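Local coordinates for xyloglucan-specific endo-beta-1,4-glucanase BoGH9A (Bacteroides ovatus, PDB 6DHT), which hydrolyses internal beta-1,4-glucosidic linkages in the xyloglucan backbone, releasing xyloglucan oligosaccharides, at residues W132-G137 with G165-G170; P496-S501 with D508-F513. All coordinates share one frame; numbering follows the deposited sequence.

Contact 1 (W132-G137 with G165-G170); sequences WHRMAG and GWYDAG
Arg134 and Tyr167 meet from two loops and slide past one another in opposite directions. Arg134 NH2 comes to the edge of the phenol ring, near its plane, and not over a face. The nearest pair is Arg134 NH2 and Tyr167 CE2, 3.6 Å apart. The guanidinium and ring planes are turned 36° against each other. Arg134 starts with CG between its backbone N and carbonyl carbon (chi1 67°), then runs extended from CG to NE. This carries the charged end well away from its own loop.

One water joins the two polar ends. It accepts a hydrogen bond from Arg134 NH2 at 3.1 Å, lying in the guanidinium plane at its edge. It also hydrogen-bonds Tyr167 OH at 2.8 Å. The phenol oxygen has a second partner in His138 ND1, and Arg134 NH1 binds the backbone carbonyl of Tyr117. Both side chains therefore have polar partners beyond the shared water. The Tyr167 end also lies beside the backbone of Gly137, with OH 3.8 Å from Gly137 C. Leu500 of helix 499-503 touches both Arg134 and Tyr167.

The Tyr167 ring lies against the 132-137 loop, while the next residues lead to the active site. The side chains of Tyr167 and Asp171, the predicted nucleophile, are about 7 Å apart. The 165-170 loop carries most of the Asp-Ala-Gly-Asp sequence that marks the active site of glycoside hydrolase family 9.

Contact 2 (P496-S501 with D508-F513); sequences PHHRLS and DPIPGF. With MG (magnesium ion), chain X; EDO (1,2-ethanediol), chain F.
Between the magnesium site and the active-site loop of the family 9 catalytic domain, Ser501 and His498 meet Ile510 and Phe513. Ser501 OG accepts a hydrogen bond from Ile510 N at 3.0 Å, nearly straight at 165°. It also shares a hydrogen bond with His498 ND1, again at 3.0 Å. The Ser501 torsion (chi1 -66°) turns OG to the side where both Ile510 N and His498 ND1 can meet it. The carbonyl oxygen serves the metal: Ser501 O binds the magnesium ion at 2.1 Å. Asp504 OD1, Ile506 O and three waters complete the six ligands. One of these waters donates to Asp508 O, which ties the start of the second segment to the metal site.

His498 occupies the N-cap position of helix 499-503. It points an edge at the face of Phe513 in a tilted edge-to-face pair, with planes at 50°. His498 CE1 stands 3.7 Å from Phe513 CZ, toward the rim of the ring. His498 NE2 is bound to Gln118 OE1, so polar contacts at both ring nitrogens help fix its rotation. Residues 496-499 read Pro-His-His-Arg, a sequence characteristic of family 9, and His497 is a predicted active-site residue that bonds Glu548 through ND1.

Apolar contacts flank this polar group. Leu500 CB lies over one face of the His498 imidazole and touches Ile510 CD1 at 3.8 Å. Pro496 and Pro509 cross at about a right angle, with Pro496 CD 3.7 Å from Pro509 CB. At the active-site end, Arg499 grips a 1,2-ethanediol, probably from the crystallisation liquor, with NH1 bonding O2 and NH2 bonding O1. O2 of this diol also lies at the edge of His497, 3.2 Å from CE1.

Contact 1 closes before contact 2 opens along the chain, and their centres lie about 11 Å apart on the same side of the chain's centre. Both belong to the catalytic domain, an (alpha/alpha)6 barrel in family 9. They are built mainly from loops, and the short helix 499-503 of contact 2 meets contact 1 through Leu500. Two probable hydrogen bonds join them: Gly170 O with Arg499 NH1 and Trp132 NE1 with Asp508 O, both at 2.9 Å. The Trp132 ring also packs on Pro511. Gln118 bonds both Tyr167 O and the His498 ring. The Gly170–Arg499 bond places the loop before Asp171 beside the loop of His497, consistent with a shared active site.

Contact 1 (W132-G137 with G165-G170)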
loop_
_atom_site.group_PDB
_atom_site.type_symbol
_atom_site.label_atom_id
_atom_site.label_comp_id
_atom_site.label_asym_id
_atom_site.label_seq_id
_atom_site.Cartn_x
_atom_site.Cartn_y
_atom_site.Cartn_z
ATOM N N TRP A 132 -6.539 -17.125 -13.089
ATOM C CA TRP A 132 -6.450 -17.338 -11.636
ATOM C C TRP A 132 -7.823 -17.353 -10.987
ATOM O O TRP A 132 -8.076 -16.629 -10.021
ATOM C CB TRP A 132 -5.571 -16.266 -10.975
ATOM C CG TRP A 132 -4.195 -16.157 -11.604
ATOM C CD1 TRP A 132 -3.088 -16.886 -11.290
ATOM C CD2 TRP A 132 -3.813 -15.282 -12.661
ATOM N NE1 TRP A 132 -2.042 -16.516 -12.085
ATOM C CE2 TRP A 132 -2.462 -15.526 -12.937
ATOM C CE3 TRP A 132 -4.488 -14.311 -13.405
ATOM C CZ2 TRP A 132 -1.777 -14.839 -13.924
ATOM C CZ3 TRP A 132 -3.812 -13.632 -14.374
ATOM C CH2 TRP A 132 -2.471 -13.884 -14.625
ATOM N N HIS A 133 -8.714 -18.176 -11.532
ATOM C CA HIS A 133 -10.046 -18.342 -10.971
ATOM C C HIS A 133 -10.033 -19.444 -9.937
ATOM O O HIS A 133 -9.214 -20.365 -10.025
ATOM C CB HIS A 133 -11.077 -18.639 -12.073
ATOM C CG HIS A 133 -10.723 -19.803 -12.944
ATOM N ND1 HIS A 133 -11.069 -21.100 -12.628
ATOM C CD2 HIS A 133 -10.055 -19.868 -14.122
ATOM C CE1 HIS A 133 -10.629 -21.913 -13.572
ATOM N NE2 HIS A 133 -10.012 -21.192 -14.491
ATOM N N ARG A 134 -10.920 -19.333 -8.955
ATOM C CA ARG A 134 -11.062 -20.363 -7.934
ATOM C C ARG A 134 -12.427 -20.339 -7.288
ATOM O O ARG A 134 -13.199 -19.399 -7.444
ATOM C CB ARG A 134 -9.974 -20.227 -6.869
ATOM C CG ARG A 134 -10.068 -18.984 -6.004
ATOM C CD ARG A 134 -8.881 -18.847 -5.034
ATOM N NE ARG A 134 -9.223 -17.888 -3.991
ATOM C CZ ARG A 134 -8.950 -16.583 -4.016
ATOM N NH1 ARG A 134 -8.255 -16.061 -5.004
ATOM N NH2 ARG A 134 -9.347 -15.815 -3.007
ATOM N N MET A 135 -12.715 -21.401 -6.552
ATOM C CA MET A 135 -13.970 -21.515 -5.835
ATOM C C MET A 135 -13.920 -20.619 -4.614
ATOM O O MET A 135 -12.848 -20.175 -4.208
ATOM C CB MET A 135 -14.182 -22.963 -5.385
ATOM C CG MET A 135 -14.120 -23.971 -6.524
ATOM S SD MET A 135 -15.536 -23.852 -7.634
ATOM C CE MET A 135 -16.686 -24.898 -6.740
ATOM N N ALA A 136 -15.079 -20.367 -4.022
ATOM C CA ALA A 136 -15.132 -19.647 -2.764
ATOM C C ALA A 136 -14.341 -20.400 -1.674
ATOM O O ALA A 136 -14.299 -21.640 -1.634
ATOM C CB ALA A 136 -16.570 -19.449 -2.348
ATOM N N GLY A 137 -13.707 -19.636 -0.792
ATOM C CA GLY A 137 -13.008 -20.179 0.354
ATOM C C GLY A 137 -13.199 -19.305 1.585
ATOM O O GLY A 137 -13.536 -18.138 1.476
ATOM N N GLY A 165 -14.371 -9.598 3.493
ATOM C CA GLY A 165 -13.023 -9.144 3.792
ATOM C C GLY A 165 -11.944 -9.858 3.002
ATOM O O GLY A 165 -12.182 -10.887 2.365
ATOM N N TRP A 166 -10.746 -9.289 3.051
ATOM C CA TRP A 166 -9.611 -9.835 2.322
ATOM C C TRP A 166 -8.717 -10.732 3.185
ATOM O O TRP A 166 -8.519 -10.454 4.356
ATOM C CB TRP A 166 -8.696 -8.722 1.794
ATOM C CG TRP A 166 -9.367 -7.640 1.000
ATOM C CD1 TRP A 166 -10.097 -7.787 -0.139
ATOM C CD2 TRP A 166 -9.322 -6.236 1.279
ATOM N NE1 TRP A 166 -10.523 -6.552 -0.585
ATOM C CE2 TRP A 166 -10.059 -5.585 0.269
ATOM C CE3 TRP A 166 -8.726 -5.471 2.278
ATOM C CZ2 TRP A 166 -10.196 -4.207 0.232
ATOM C CZ3 TRP A 166 -8.861 -4.097 2.233
ATOM C CH2 TRP A 166 -9.583 -3.484 1.217
ATOM N N TYR A 167 -8.101 -11.735 2.578
ATOM C CA TYR A 167 -6.923 -12.332 3.165
ATOM C C TYR A 167 -5.871 -11.231 3.328
ATOM O O TYR A 167 -5.667 -10.412 2.428
ATOM C CB TYR A 167 -6.354 -13.417 2.279
ATOM C CG TYR A 167 -7.247 -14.600 2.023
ATOM C CD1 TYR A 167 -7.833 -15.298 3.064
ATOM C CD2 TYR A 167 -7.485 -15.035 0.717
ATOM C CE1 TYR A 167 -8.634 -16.391 2.811
ATOM C CE2 TYR A 167 -8.299 -16.117 0.464
ATOM C CZ TYR A 167 -8.857 -16.792 1.521
ATOM O OH TYR A 167 -9.679 -17.873 1.283
ATOM N N ASP A 168 -5.174 -11.208 4.455
ATOM C CA ASP A 168 -4.222 -10.143 4.729
ATOM C C ASP A 168 -3.035 -10.108 3.776
ATOM O O ASP A 168 -2.541 -9.025 3.424
ATOM C CB ASP A 168 -3.672 -10.287 6.137
ATOM C CG ASP A 168 -3.018 -9.026 6.644
ATOM O OD1 ASP A 168 -3.663 -7.952 6.602
ATOM O OD2 ASP A 168 -1.879 -9.108 7.125
ATOM N N ALA A 169 -2.494 -11.272 3.410
ATOM C CA ALA A 169 -1.151 -11.292 2.883
ATOM C C ALA A 169 -0.846 -12.663 2.313
ATOM O O ALA A 169 -1.678 -13.244 1.617
ATOM C CB ALA A 169 -0.184 -10.935 4.017
ATOM N N GLY A 170 0.345 -13.186 2.602
ATOM C CA GLY A 170 0.663 -14.539 2.207
ATOM C C GLY A 170 -0.076 -15.584 3.017
ATOM O O GLY A 170 -0.043 -16.774 2.636
HETATM O O HOH W 1 -10.815 -17.948 -1.225
#

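Contact 2 (P496-S501 with D508-F513)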
loop_
_atom_site.group_PDB
_atom_site.type_symbol
_atom_site.label_atom_id
_atom_site.label_comp_id
_atom_site.label_asym_id
_atom_site.label_seq_id
_atom_site.Cartn_x
_atom_site.Cartn_y
_atom_site.Cartn_z
ATOM N N PRO A 496 6.371 -15.666 -5.513
ATOM C CA PRO A 496 6.094 -14.965 -4.262
ATOM C C PRO A 496 5.705 -15.869 -3.109
ATOM O O PRO A 496 5.118 -16.931 -3.304
ATOM C CB PRO A 496 4.918 -14.032 -4.635
ATOM C CG PRO A 496 4.266 -14.744 -5.784
ATOM C CD PRO A 496 5.392 -15.342 -6.562
ATOM N N HIS A 497 6.004 -15.410 -1.903
ATOM C CA HIS A 497 5.566 -16.043 -0.690
ATOM C C HIS A 497 4.118 -15.659 -0.501
ATOM O O HIS A 497 3.794 -14.666 0.164
ATOM C CB HIS A 497 6.446 -15.576 0.474
ATOM C CG HIS A 497 6.041 -16.118 1.813
ATOM N ND1 HIS A 497 5.088 -15.521 2.605
ATOM C CD2 HIS A 497 6.478 -17.196 2.512
ATOM C CE1 HIS A 497 4.925 -16.223 3.714
ATOM N NE2 HIS A 497 5.771 -17.243 3.683
ATOM N N HIS A 498 3.246 -16.451 -1.112
ATOM C CA HIS A 498 1.823 -16.114 -1.222
ATOM C C HIS A 498 1.088 -17.430 -1.316
ATOM O O HIS A 498 1.183 -18.119 -2.331
ATOM C CB HIS A 498 1.615 -15.309 -2.516
ATOM C CG HIS A 498 0.241 -14.746 -2.690
ATOM N ND1 HIS A 498 -0.301 -14.493 -3.939
ATOM C CD2 HIS A 498 -0.671 -14.310 -1.792
ATOM C CE1 HIS A 498 -1.496 -13.947 -3.789
ATOM N NE2 HIS A 498 -1.747 -13.829 -2.498
ATOM N N ARG A 499 0.360 -17.789 -0.275
ATOM C CA ARG A 499 -0.285 -19.099 -0.285
ATOM C C ARG A 499 -1.257 -19.251 -1.455
ATOM O O ARG A 499 -1.361 -20.334 -2.025
ATOM C CB ARG A 499 -0.974 -19.410 1.034
ATOM C CG ARG A 499 -0.014 -19.798 2.173
ATOM C CD ARG A 499 -0.738 -19.871 3.497
ATOM N NE ARG A 499 0.128 -20.306 4.600
ATOM C CZ ARG A 499 1.037 -19.544 5.181
ATOM N NH1 ARG A 499 1.238 -18.298 4.747
ATOM N NH2 ARG A 499 1.752 -20.008 6.193
ATOM N N LEU A 500 -1.938 -18.179 -1.872
ATOM C CA LEU A 500 -2.816 -18.330 -3.034
ATOM C C LEU A 500 -2.068 -18.695 -4.314
ATOM O O LEU A 500 -2.448 -19.632 -5.016
ATOM C CB LEU A 500 -3.621 -17.057 -3.286
ATOM C CG LEU A 500 -4.775 -16.749 -2.337
ATOM C CD1 LEU A 500 -5.409 -15.392 -2.714
ATOM C CD2 LEU A 500 -5.851 -17.799 -2.320
ATOM N N SER A 501 -1.021 -17.959 -4.653
ATOM C CA SER A 501 -0.262 -18.248 -5.870
ATOM C C SER A 501 0.468 -19.593 -5.779
ATOM O O SER A 501 0.708 -20.258 -6.801
ATOM C CB SER A 501 0.758 -17.154 -6.181
ATOM O OG SER A 501 0.101 -15.928 -6.507
ATOM N N ASP A 508 2.251 -18.986 -13.423
ATOM C CA ASP A 508 2.430 -17.562 -13.198
ATOM C C ASP A 508 1.728 -17.152 -11.907
ATOM O O ASP A 508 0.618 -17.601 -11.611
ATOM C CB ASP A 508 1.871 -16.764 -14.365
ATOM C CG ASP A 508 2.741 -16.839 -15.588
ATOM O OD1 ASP A 508 3.942 -17.174 -15.457
ATOM O OD2 ASP A 508 2.209 -16.556 -16.673
ATOM N N PRO A 509 2.385 -16.286 -11.116
ATOM C CA PRO A 509 1.727 -15.809 -9.897
ATOM C C PRO A 509 0.527 -14.900 -10.187
ATOM O O PRO A 509 0.410 -14.331 -11.277
ATOM C CB PRO A 509 2.825 -14.990 -9.221
ATOM C CG PRO A 509 3.662 -14.497 -10.333
ATOM C CD PRO A 509 3.700 -15.648 -11.313
ATOM N N ILE A 510 -0.351 -14.750 -9.199
ATOM C CA ILE A 510 -1.449 -13.796 -9.316
ATOM C C ILE A 510 -0.787 -12.425 -9.503
ATOM O O ILE A 510 0.148 -12.061 -8.775
ATOM C CB ILE A 510 -2.368 -13.841 -8.093
ATOM C CG1 ILE A 510 -2.972 -15.254 -7.967
ATOM C CG2 ILE A 510 -3.486 -12.776 -8.226
ATOM C CD1 ILE A 510 -3.808 -15.491 -6.725
ATOM N N PRO A 511 -1.256 -11.641 -10.487
ATOM C CA PRO A 511 -0.569 -10.384 -10.809
ATOM C C PRO A 511 -0.960 -9.216 -9.890
ATOM O O PRO A 511 -1.992 -9.230 -9.237
ATOM C CB PRO A 511 -1.048 -10.079 -12.243
ATOM C CG PRO A 511 -2.412 -10.674 -12.293
ATOM C CD PRO A 511 -2.310 -11.963 -11.466
ATOM N N GLY A 512 -0.077 -8.218 -9.856
ATOM C CA GLY A 512 -0.351 -6.941 -9.211
ATOM C C GLY A 512 0.194 -6.757 -7.810
ATOM O O GLY A 512 -0.051 -5.701 -7.218
ATOM N N PHE A 513 0.918 -7.738 -7.265
ATOM C CA PHE A 513 1.418 -7.659 -5.899
ATOM C C PHE A 513 2.835 -7.143 -5.802
ATOM O O PHE A 513 3.721 -7.662 -6.454
ATOM C CB PHE A 513 1.371 -9.039 -5.241
ATOM C CG PHE A 513 -0.024 -9.538 -4.976
ATOM C CD1 PHE A 513 -0.740 -10.196 -5.946
ATOM C CD2 PHE A 513 -0.615 -9.352 -3.742
ATOM C CE1 PHE A 513 -2.068 -10.640 -5.677
ATOM C CE2 PHE A 513 -1.920 -9.802 -3.459
ATOM C CZ PHE A 513 -2.629 -10.461 -4.429
HETATM MG MG MG X . 0.702 -20.671 -8.837
HETATM C C1 EDO F . 4.207 -17.316 7.744
HETATM O O1 EDO F . 3.964 -18.668 7.303
HETATM C C2 EDO F . 2.999 -16.405 7.511
HETATM O O2 EDO F . 2.776 -16.292 6.103
HETATM O O HOH W 2 1.404 -12.992 -6.284
HETATM O O HOH W 3 -0.186 -18.762 -9.256
HETATM O O HOH W 4 1.218 -22.631 -8.448
HETATM O O HOH W 5 2.521 -19.871 -8.969
#